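PDB 3N0U: probable N-glycosylase/DNA lyase from Thermotoga maritima, which belongs to the helix-hairpin-helix superfamily of DNA glycosylases and is a single-chain protein built of helices and connecting loops, with no strand. Local coordinates for residues M13-R24 / K193-S201; L155-M166 / Y184-R192. All blocks are in the same frame, centred on the assembly; numbering follows the deposited sequence.

Interaction 1 (M13-R24 / K193-S201); sequences MEELLKELERIR and KVAEAFGES
The guanidinium of R24 lies flat on one face of the F198 ring, and its nitrogens bind the last carbonyl of helix 181-198, joining helix 13-44 to the C-terminal end of that helix. R24 CG is anti to the backbone N (chi1 -169°) and the chain is extended as far as NE, which carries the side chain along the rim and then over the ring. R24 CB grazes the rim, 4.2 Å from F198 CZ. CG is a little closer to that same atom, and R24 CD closes to 3.7 Å from F198 CZ. NE stands above the CZ-CE2 edge of the ring, and a water bridges it to E200 OE2. The guanidinium then covers the ring, centres 3.8 Å apart and planes at 8°: a parallel guanidinium-on-ring stack, also a cation-pi contact. At the tip R24 NH1 and NH2 grip one backbone oxygen, 2.9 and 2.8 Å respectively from F198 O. R24 NH1 also gives a salt bridge to the anti lone pair of E200 OE2 (2.9 Å, 156° at the hydrogen), while NH2 reaches E21 OE1 on its syn side. F198 itself is a knob among L17, L20, E21 and R24, its CE1 3.5 Å from L20 CB; F205 of helix 202-214 also meets it. Toward the N-terminus of helix 13-44, M13 and V194 meet tip to tip, M13 CE 3.8 Å from V194 CG2, and L17 CD2 fits between V194 and F198. G199, with positive phi, is the C-prime residue of the Schellman motif ending the helix. Partners near the guanidinium plane and a ring over its face fix the group's rotation; two carboxylates and the carbonyl end of a helix probably balance its charge at this partly exposed site.

Interaction 2 (L155-M166 / Y184-R192); sequences LAILDKHVLRLM and YLYVEEILR
L158 lays CD1 over one face of the Y184 ring, 3.7 Å from its centroid, a CH-pi contact. The first torsion of Y184 (chi1 -165°) swings the ring away from its own backbone N and sends the hydroxyl to the loop 155-159, which makes an inverse gamma turn at L158. There Y184 OH donates to A156 O at 2.7 Å, from above the carbonyl plane, and accepts from L158 N at 3.0 Å in a fairly straight bond (163°). E188 extends beyond CG alongside A156, and its OE2 takes A156 N at 2.9 Å; the same oxygen is paired with R128, whose charge probably helps to keep the buried carboxylate ionised. L158 carries its two methyls to different partners, CD1 to V187 CG1 and CD2 to L191 CD2. M166, bent at its last torsion (chi3 77°), turns CE onto V187, I190 and L191, 3.7 Å from I190 CG2. V162 CG1 packs on L191 CD2. The loop 155-159 and helix 160-168 thus pack on helix 181-198, while L155 touches helices 124-134 and 140-148, I157 touches 140-148, and I157 and V162 also meet D206 of helix 202-214.

Both interactions use helix 181-198, interaction 2 through residues 184-192 and interaction 1 through the adjoining last turns and the exit loop; their centres are 14 Å apart. Interaction 2 is core: nearly all its touching residues are buried, and its polar groups mainly tie a loop to the helix. Interaction 1 lies farther out, about 20 Å from the centre of the chain to its own centre, and is partly exposed; a guanidinium-on-ring stack, salt bridges and a bridging water, beside a small apolar patch, join the N-terminal helix 13-44 to the helix end. Along the sequence interaction 2 is nested inside the loop that interaction 1 closes, and helix 202-214 packs against both.

Interaction 1 (M13-R24 / K193-S201)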
loop_
_atom_site.group_PDB
_atom_site.type_symbol
_atom_site.label_atom_id
_atom_site.label_comp_id
_atom_site.label_asym_id
_atom_site.label_seq_id
_atom_site.Cartn_x
_atom_site.Cartn_y
_atom_site.Cartn_z
ATOM N N MET A 13 7.546 21.929 8.254
ATOM C CA MET A 13 7.800 20.564 8.662
ATOM C C MET A 13 7.641 20.368 10.163
ATOM O O MET A 13 7.057 19.378 10.585
ATOM C CB MET A 13 9.192 20.121 8.228
ATOM C CG MET A 13 9.535 18.706 8.653
ATOM S SD MET A 13 11.198 18.264 8.101
ATOM C CE MET A 13 11.454 16.678 8.899
ATOM N N GLU A 14 8.142 21.300 10.970
ATOM C CA GLU A 14 8.111 21.116 12.419
ATOM C C GLU A 14 6.670 21.014 12.904
ATOM O O GLU A 14 6.372 20.254 13.824
ATOM C CB GLU A 14 8.869 22.230 13.170
ATOM C CG GLU A 14 8.833 22.087 14.725
ATOM C CD GLU A 14 9.614 20.883 15.271
ATOM O OE1 GLU A 14 10.275 20.185 14.475
ATOM O OE2 GLU A 14 9.574 20.640 16.508
ATOM N N GLU A 15 5.771 21.758 12.276
ATOM C CA GLU A 15 4.365 21.701 12.645
ATOM C C GLU A 15 3.812 20.282 12.422
ATOM O O GLU A 15 3.082 19.734 13.260
ATOM C CB GLU A 15 3.568 22.731 11.838
ATOM C CG GLU A 15 2.093 22.787 12.203
ATOM C CD GLU A 15 1.333 23.870 11.447
ATOM O OE1 GLU A 15 1.912 24.952 11.192
ATOM O OE2 GLU A 15 0.152 23.637 11.107
ATOM N N LEU A 16 4.175 19.676 11.305
ATOM C CA LEU A 16 3.768 18.302 11.022
ATOM C C LEU A 16 4.338 17.347 12.058
ATOM O O LEU A 16 3.617 16.501 12.583
ATOM C CB LEU A 16 4.206 17.878 9.621
ATOM C CG LEU A 16 3.916 16.419 9.248
ATOM C CD1 LEU A 16 2.420 16.078 9.293
ATOM C CD2 LEU A 16 4.472 16.130 7.869
ATOM N N LEU A 17 5.630 17.459 12.349
ATOM C CA LEU A 17 6.234 16.573 13.334
ATOM C C LEU A 17 5.600 16.752 14.705
ATOM O O LEU A 17 5.387 15.782 15.409
ATOM C CB LEU A 17 7.742 16.768 13.400
ATOM C CG LEU A 17 8.468 16.258 12.153
ATOM C CD1 LEU A 17 9.906 16.749 12.134
ATOM C CD2 LEU A 17 8.428 14.728 12.091
ATOM N N LYS A 18 5.256 17.978 15.080
ATOM C CA LYS A 18 4.652 18.188 16.389
ATOM C C LYS A 18 3.277 17.553 16.467
ATOM O O LYS A 18 2.929 16.942 17.483
ATOM C CB LYS A 18 4.567 19.676 16.724
ATOM C CG LYS A 18 5.932 20.279 17.041
ATOM C CD LYS A 18 5.888 21.792 17.177
ATOM C CE LYS A 18 4.929 22.223 18.268
ATOM N NZ LYS A 18 4.969 23.698 18.469
ATOM N N GLU A 19 2.495 17.666 15.397
ATOM C CA GLU A 19 1.170 17.075 15.407
ATOM C C GLU A 19 1.266 15.559 15.450
ATOM O O GLU A 19 0.486 14.915 16.151
ATOM C CB GLU A 19 0.364 17.497 14.194
ATOM C CG GLU A 19 -1.010 16.813 14.132
ATOM C CD GLU A 19 -1.876 17.002 15.406
ATOM O OE1 GLU A 19 -1.735 18.030 16.119
ATOM O OE2 GLU A 19 -2.709 16.111 15.687
ATOM N N LEU A 20 2.225 14.994 14.725
ATOM C CA LEU A 20 2.421 13.559 14.762
ATOM C C LEU A 20 2.842 13.120 16.157
ATOM O O LEU A 20 2.402 12.076 16.634
ATOM C CB LEU A 20 3.463 13.111 13.744
ATOM C CG LEU A 20 3.027 13.125 12.282
ATOM C CD1 LEU A 20 4.246 13.120 11.376
ATOM C CD2 LEU A 20 2.116 11.929 11.972
ATOM N N GLU A 21 3.693 13.889 16.816
ATOM C CA GLU A 21 4.077 13.535 18.169
ATOM C C GLU A 21 2.894 13.550 19.122
ATOM O O GLU A 21 2.850 12.755 20.038
ATOM C CB GLU A 21 5.186 14.430 18.701
ATOM C CG GLU A 21 6.500 14.343 17.919
ATOM C CD GLU A 21 7.281 13.058 18.094
ATOM O OE1 GLU A 21 6.739 12.075 18.628
ATOM O OE2 GLU A 21 8.462 13.025 17.661
ATOM N N ARG A 22 1.920 14.432 18.888
ATOM C CA ARG A 22 0.768 14.490 19.773
ATOM C C ARG A 22 -0.152 13.280 19.638
ATOM O O ARG A 22 -0.862 12.941 20.593
ATOM C CB ARG A 22 -0.057 15.749 19.528
ATOM C CG ARG A 22 0.623 17.056 19.886
ATOM C CD ARG A 22 -0.326 18.219 19.602
ATOM N NE ARG A 22 0.349 19.509 19.673
ATOM C CZ ARG A 22 0.666 20.261 18.618
ATOM N NH1 ARG A 22 0.349 19.871 17.387
ATOM N NH2 ARG A 22 1.288 21.420 18.799
ATOM N N ILE A 23 -0.153 12.629 18.475
ATOM C CA ILE A 23 -0.992 11.437 18.305
ATOM C C ILE A 23 -0.212 10.154 18.463
ATOM O O ILE A 23 -0.789 9.074 18.430
ATOM C CB ILE A 23 -1.793 11.413 16.963
ATOM C CG1 ILE A 23 -0.906 11.524 15.730
ATOM C CG2 ILE A 23 -2.837 12.541 16.944
ATOM C CD1 ILE A 23 -0.126 10.283 15.371
ATOM N N ARG A 24 1.096 10.260 18.650
ATOM C CA ARG A 24 1.944 9.077 18.607
ATOM C C ARG A 24 1.575 8.036 19.648
ATOM O O ARG A 24 1.451 6.854 19.341
ATOM C CB ARG A 24 3.401 9.478 18.768
ATOM C CG ARG A 24 4.371 8.357 18.477
ATOM C CD ARG A 24 5.804 8.866 18.689
ATOM N NE ARG A 24 6.780 8.001 18.030
ATOM C CZ ARG A 24 7.906 8.424 17.484
ATOM N NH1 ARG A 24 8.695 7.544 16.900
ATOM N NH2 ARG A 24 8.262 9.718 17.540
ATOM N N LYS A 193 13.565 10.917 5.124
ATOM C CA LYS A 193 14.269 11.766 6.070
ATOM C C LYS A 193 13.314 12.290 7.142
ATOM O O LYS A 193 13.711 12.459 8.286
ATOM C CB LYS A 193 14.995 12.910 5.360
ATOM C CG LYS A 193 16.168 12.444 4.493
ATOM C CD LYS A 193 16.755 13.611 3.698
ATOM C CE LYS A 193 18.160 13.303 3.172
ATOM N NZ LYS A 193 18.172 12.756 1.788
ATOM N N VAL A 194 12.051 12.515 6.784
ATOM C CA VAL A 194 11.064 12.953 7.766
ATOM C C VAL A 194 10.755 11.813 8.734
ATOM O O VAL A 194 10.671 12.017 9.941
ATOM C CB VAL A 194 9.760 13.413 7.104
ATOM C CG1 VAL A 194 8.768 13.880 8.157
ATOM C CG2 VAL A 194 10.043 14.536 6.090
ATOM N N ALA A 195 10.604 10.604 8.200
ATOM C CA ALA A 195 10.357 9.440 9.029
ATOM C C ALA A 195 11.504 9.244 10.011
ATOM O O ALA A 195 11.291 8.965 11.181
ATOM C CB ALA A 195 10.186 8.206 8.166
ATOM N N GLU A 196 12.722 9.417 9.527
ATOM C CA GLU A 196 13.902 9.265 10.364
ATOM C C GLU A 196 13.932 10.312 11.471
ATOM O O GLU A 196 14.281 9.997 12.612
ATOM C CB GLU A 196 15.161 9.372 9.503
ATOM C CG GLU A 196 16.435 9.052 10.227
ATOM C CD GLU A 196 17.626 9.008 9.278
ATOM O OE1 GLU A 196 17.789 9.959 8.474
ATOM O OE2 GLU A 196 18.382 8.013 9.321
ATOM N N ALA A 197 13.530 11.540 11.149
ATOM C CA ALA A 197 13.457 12.611 12.152
ATOM C C ALA A 197 12.465 12.269 13.261
ATOM O O ALA A 197 12.658 12.628 14.418
ATOM C CB ALA A 197 13.080 13.936 11.505
ATOM N N PHE A 198 11.408 11.564 12.891
ATOM C CA PHE A 198 10.380 11.143 13.830
ATOM C C PHE A 198 10.820 9.889 14.599
ATOM O O PHE A 198 10.300 9.598 15.663
ATOM C CB PHE A 198 9.108 10.876 13.010
ATOM C CG PHE A 198 7.865 10.614 13.815
ATOM C CD1 PHE A 198 7.267 11.624 14.528
ATOM C CD2 PHE A 198 7.261 9.378 13.781
ATOM C CE1 PHE A 198 6.090 11.390 15.254
ATOM C CE2 PHE A 198 6.095 9.130 14.489
ATOM C CZ PHE A 198 5.495 10.144 15.211
ATOM N N GLY A 199 11.765 9.134 14.051
ATOM C CA GLY A 199 12.182 7.886 14.673
ATOM C C GLY A 199 11.360 6.661 14.288
ATOM O O GLY A 199 11.224 5.739 15.086
ATOM N N GLU A 200 10.802 6.640 13.079
ATOM C CA GLU A 200 10.098 5.451 12.574
ATOM C C GLU A 200 10.556 5.087 11.175
ATOM O O GLU A 200 10.996 5.937 10.405
ATOM C CB GLU A 200 8.575 5.666 12.527
ATOM C CG GLU A 200 7.905 5.900 13.868
ATOM C CD GLU A 200 7.892 4.672 14.776
ATOM O OE1 GLU A 200 7.829 3.539 14.261
ATOM O OE2 GLU A 200 7.934 4.852 16.022
ATOM N N SER A 201 10.442 3.808 10.847
ATOM C CA SER A 201 10.659 3.348 9.488
ATOM C C SER A 201 9.592 3.927 8.563
ATOM O O SER A 201 8.484 4.213 8.994
ATOM C CB SER A 201 10.569 1.827 9.439
ATOM O OG SER A 201 9.229 1.417 9.701
HETATM O O HOH W 1 6.071 5.239 18.067
#

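Interaction 2 (L155-M166 / Y184-R192)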
loop_
_atom_site.group_PDB
_atom_site.type_symbol
_atom_site.label_atom_id
_atom_site.label_comp_id
_atom_site.label_asym_id
_atom_site.label_seq_id
_atom_site.Cartn_x
_atom_site.Cartn_y
_atom_site.Cartn_z
ATOM N N LEU A 155 10.011 1.187 2.514
ATOM C CA LEU A 155 9.390 1.883 1.370
ATOM C C LEU A 155 8.256 2.806 1.785
ATOM O O LEU A 155 7.509 2.490 2.693
ATOM C CB LEU A 155 8.840 0.864 0.364
ATOM C CG LEU A 155 9.831 -0.206 -0.125
ATOM C CD1 LEU A 155 9.131 -1.095 -1.174
ATOM C CD2 LEU A 155 11.123 0.434 -0.681
ATOM N N ALA A 156 8.159 3.959 1.125
ATOM C CA ALA A 156 7.018 4.854 1.282
ATOM C C ALA A 156 5.914 4.539 0.300
ATOM O O ALA A 156 6.168 4.084 -0.827
ATOM C CB ALA A 156 7.449 6.288 1.073
ATOM N N ILE A 157 4.685 4.820 0.724
ATOM C CA ILE A 157 3.510 4.689 -0.128
ATOM C C ILE A 157 3.016 6.097 -0.438
ATOM O O ILE A 157 2.301 6.718 0.352
ATOM C CB ILE A 157 2.401 3.870 0.563
ATOM C CG1 ILE A 157 2.952 2.517 1.023
ATOM C CG2 ILE A 157 1.242 3.671 -0.374
ATOM C CD1 ILE A 157 2.045 1.827 2.065
ATOM N N LEU A 158 3.386 6.590 -1.611
ATOM C CA LEU A 158 3.118 7.973 -1.971
ATOM C C LEU A 158 1.770 8.111 -2.661
ATOM O O LEU A 158 1.689 8.302 -3.875
ATOM C CB LEU A 158 4.258 8.518 -2.842
ATOM C CG LEU A 158 5.635 8.463 -2.172
ATOM C CD1 LEU A 158 6.753 8.918 -3.129
ATOM C CD2 LEU A 158 5.659 9.309 -0.874
ATOM N N ASP A 159 0.712 8.030 -1.864
ATOM C CA ASP A 159 -0.620 8.204 -2.393
ATOM C C ASP A 159 -1.037 9.657 -2.279
ATOM O O ASP A 159 -0.263 10.496 -1.839
ATOM C CB ASP A 159 -1.616 7.272 -1.713
ATOM C CG ASP A 159 -1.782 7.549 -0.246
ATOM O OD1 ASP A 159 -2.378 6.692 0.439
ATOM O OD2 ASP A 159 -1.331 8.604 0.228
ATOM N N LYS A 160 -2.248 9.965 -2.712
ATOM C CA LYS A 160 -2.643 11.352 -2.806
ATOM C C LYS A 160 -2.646 12.029 -1.438
ATOM O O LYS A 160 -2.260 13.183 -1.334
ATOM C CB LYS A 160 -3.993 11.495 -3.513
ATOM C CG LYS A 160 -3.865 11.387 -5.024
ATOM C CD LYS A 160 -5.062 11.990 -5.746
ATOM C CE LYS A 160 -4.889 11.911 -7.259
ATOM N NZ LYS A 160 -5.947 12.660 -7.992
ATOM N N HIS A 161 -3.041 11.306 -0.392
ATOM C CA HIS A 161 -3.111 11.886 0.952
ATOM C C HIS A 161 -1.720 12.258 1.433
ATOM O O HIS A 161 -1.504 13.334 1.976
ATOM C CB HIS A 161 -3.731 10.909 1.958
ATOM C CG HIS A 161 -3.376 11.211 3.388
ATOM N ND1 HIS A 161 -3.721 12.393 4.010
ATOM C CD2 HIS A 161 -2.699 10.487 4.311
ATOM C CE1 HIS A 161 -3.275 12.383 5.254
ATOM N NE2 HIS A 161 -2.651 11.237 5.463
ATOM N N VAL A 162 -0.772 11.350 1.238
ATOM C CA VAL A 162 0.587 11.600 1.688
ATOM C C VAL A 162 1.201 12.735 0.862
ATOM O O VAL A 162 1.873 13.600 1.410
ATOM C CB VAL A 162 1.421 10.328 1.609
ATOM C CG1 VAL A 162 2.887 10.615 1.863
ATOM C CG2 VAL A 162 0.893 9.322 2.625
ATOM N N LEU A 163 0.973 12.742 -0.450
ATOM C CA LEU A 163 1.555 13.789 -1.296
ATOM C C LEU A 163 0.993 15.161 -0.941
ATOM O O LEU A 163 1.717 16.151 -0.938
ATOM C CB LEU A 163 1.324 13.494 -2.771
ATOM C CG LEU A 163 2.094 12.277 -3.280
ATOM C CD1 LEU A 163 1.610 11.877 -4.658
ATOM C CD2 LEU A 163 3.604 12.532 -3.295
ATOM N N ARG A 164 -0.292 15.225 -0.613
ATOM C CA ARG A 164 -0.877 16.500 -0.233
ATOM C C ARG A 164 -0.318 16.986 1.095
ATOM O O ARG A 164 -0.139 18.186 1.271
ATOM C CB ARG A 164 -2.404 16.434 -0.220
ATOM C CG ARG A 164 -3.014 16.445 -1.640
ATOM C CD ARG A 164 -4.533 16.575 -1.617
ATOM N NE ARG A 164 -5.113 15.687 -0.614
ATOM C CZ ARG A 164 -5.719 14.534 -0.882
ATOM N NH1 ARG A 164 -5.862 14.121 -2.141
ATOM N NH2 ARG A 164 -6.196 13.797 0.115
ATOM N N LEU A 165 -0.032 16.068 2.020
ATOM C CA LEU A 165 0.621 16.443 3.276
ATOM C C LEU A 165 2.018 16.990 3.023
ATOM O O LEU A 165 2.445 17.950 3.656
ATOM C CB LEU A 165 0.746 15.253 4.229
ATOM C CG LEU A 165 -0.347 15.028 5.253
ATOM C CD1 LEU A 165 0.064 13.847 6.107
ATOM C CD2 LEU A 165 -0.580 16.259 6.113
ATOM N N MET A 166 2.745 16.348 2.119
ATOM C CA MET A 166 4.097 16.775 1.815
ATOM C C MET A 166 4.092 18.148 1.160
ATOM O O MET A 166 4.948 18.962 1.436
ATOM C CB MET A 166 4.785 15.762 0.912
ATOM C CG MET A 166 5.033 14.416 1.585
ATOM S SD MET A 166 5.893 13.275 0.475
ATOM C CE MET A 166 7.559 13.935 0.593
ATOM N N TYR A 184 9.839 8.790 -8.151
ATOM C CA TYR A 184 9.275 8.160 -6.970
ATOM C C TYR A 184 10.373 8.001 -5.921
ATOM O O TYR A 184 10.146 8.267 -4.754
ATOM C CB TYR A 184 8.636 6.804 -7.303
ATOM C CG TYR A 184 7.731 6.279 -6.192
ATOM C CD1 TYR A 184 8.243 5.584 -5.120
ATOM C CD2 TYR A 184 6.374 6.494 -6.237
ATOM C CE1 TYR A 184 7.414 5.124 -4.109
ATOM C CE2 TYR A 184 5.536 6.034 -5.244
ATOM C CZ TYR A 184 6.060 5.341 -4.186
ATOM O OH TYR A 184 5.230 4.887 -3.187
ATOM N N LEU A 185 11.562 7.566 -6.336
ATOM C CA LEU A 185 12.665 7.369 -5.395
ATOM C C LEU A 185 13.049 8.685 -4.744
ATOM O O LEU A 185 13.411 8.720 -3.562
ATOM C CB LEU A 185 13.890 6.774 -6.094
ATOM C CG LEU A 185 13.800 5.297 -6.491
ATOM C CD1 LEU A 185 15.021 4.859 -7.301
ATOM C CD2 LEU A 185 13.649 4.441 -5.272
ATOM N N TYR A 186 12.980 9.760 -5.521
ATOM C CA TYR A 186 13.330 11.089 -5.025
ATOM C C TYR A 186 12.355 11.583 -3.960
ATOM O O TYR A 186 12.770 12.014 -2.887
ATOM C CB TYR A 186 13.389 12.069 -6.192
ATOM C CG TYR A 186 13.694 13.473 -5.796
ATOM C CD1 TYR A 186 15.002 13.881 -5.595
ATOM C CD2 TYR A 186 12.685 14.403 -5.645
ATOM C CE1 TYR A 186 15.297 15.176 -5.238
ATOM C CE2 TYR A 186 12.966 15.704 -5.290
ATOM C CZ TYR A 186 14.270 16.087 -5.088
ATOM O OH TYR A 186 14.542 17.386 -4.732
ATOM N N VAL A 187 11.058 11.511 -4.233
ATOM C CA VAL A 187 10.076 11.969 -3.259
ATOM C C VAL A 187 10.055 11.019 -2.051
ATOM O O VAL A 187 9.899 11.442 -0.918
ATOM C CB VAL A 187 8.684 12.105 -3.902
ATOM C CG1 VAL A 187 7.623 12.452 -2.862
ATOM C CG2 VAL A 187 8.734 13.185 -4.969
ATOM N N GLU A 188 10.247 9.730 -2.303
ATOM C CA GLU A 188 10.326 8.764 -1.221
ATOM C C GLU A 188 11.485 9.087 -0.274
ATOM O O GLU A 188 11.345 8.964 0.945
ATOM C CB GLU A 188 10.472 7.359 -1.791
ATOM C CG GLU A 188 10.814 6.273 -0.773
ATOM C CD GLU A 188 10.849 4.899 -1.429
ATOM O OE1 GLU A 188 11.775 4.632 -2.244
ATOM O OE2 GLU A 188 9.926 4.085 -1.153
ATOM N N GLU A 189 12.621 9.513 -0.818
ATOM C CA GLU A 189 13.783 9.793 0.016
ATOM C C GLU A 189 13.535 11.040 0.870
ATOM O O GLU A 189 13.986 11.111 2.009
ATOM C CB GLU A 189 15.050 9.940 -0.839
ATOM C CG GLU A 189 16.281 10.413 -0.077
ATOM C CD GLU A 189 16.752 9.438 1.005
ATOM O OE1 GLU A 189 16.361 8.250 0.988
ATOM O OE2 GLU A 189 17.530 9.862 1.883
ATOM N N ILE A 190 12.832 12.029 0.320
ATOM C CA ILE A 190 12.420 13.185 1.109
ATOM C C ILE A 190 11.598 12.748 2.327
ATOM O O ILE A 190 11.840 13.173 3.456
ATOM C CB ILE A 190 11.578 14.148 0.263
ATOM C CG1 ILE A 190 12.449 14.792 -0.816
ATOM C CG2 ILE A 190 10.941 15.200 1.127
ATOM C CD1 ILE A 190 11.691 15.742 -1.752
ATOM N N LEU A 191 10.613 11.891 2.097
ATOM C CA LEU A 191 9.772 11.422 3.181
ATOM C C LEU A 191 10.541 10.515 4.134
ATOM O O LEU A 191 10.190 10.437 5.308
ATOM C CB LEU A 191 8.543 10.685 2.639
ATOM C CG LEU A 191 7.377 10.526 3.621
ATOM C CD1 LEU A 191 6.853 11.859 4.062
ATOM C CD2 LEU A 191 6.243 9.722 2.986
ATOM N N ARG A 192 11.562 9.817 3.636
ATOM C CA ARG A 192 12.341 8.937 4.497
ATOM C C ARG A 192 13.054 9.767 5.536
ATOM O O ARG A 192 13.157 9.371 6.687
ATOM C CB ARG A 192 13.365 8.103 3.725
ATOM C CG ARG A 192 14.021 7.032 4.595
ATOM C CD ARG A 192 15.346 6.498 4.028
ATOM N NE ARG A 192 16.360 7.550 3.886
ATOM C CZ ARG A 192 17.003 8.140 4.893
ATOM N NH1 ARG A 192 16.753 7.800 6.152
ATOM N NH2 ARG A 192 17.902 9.085 4.639
#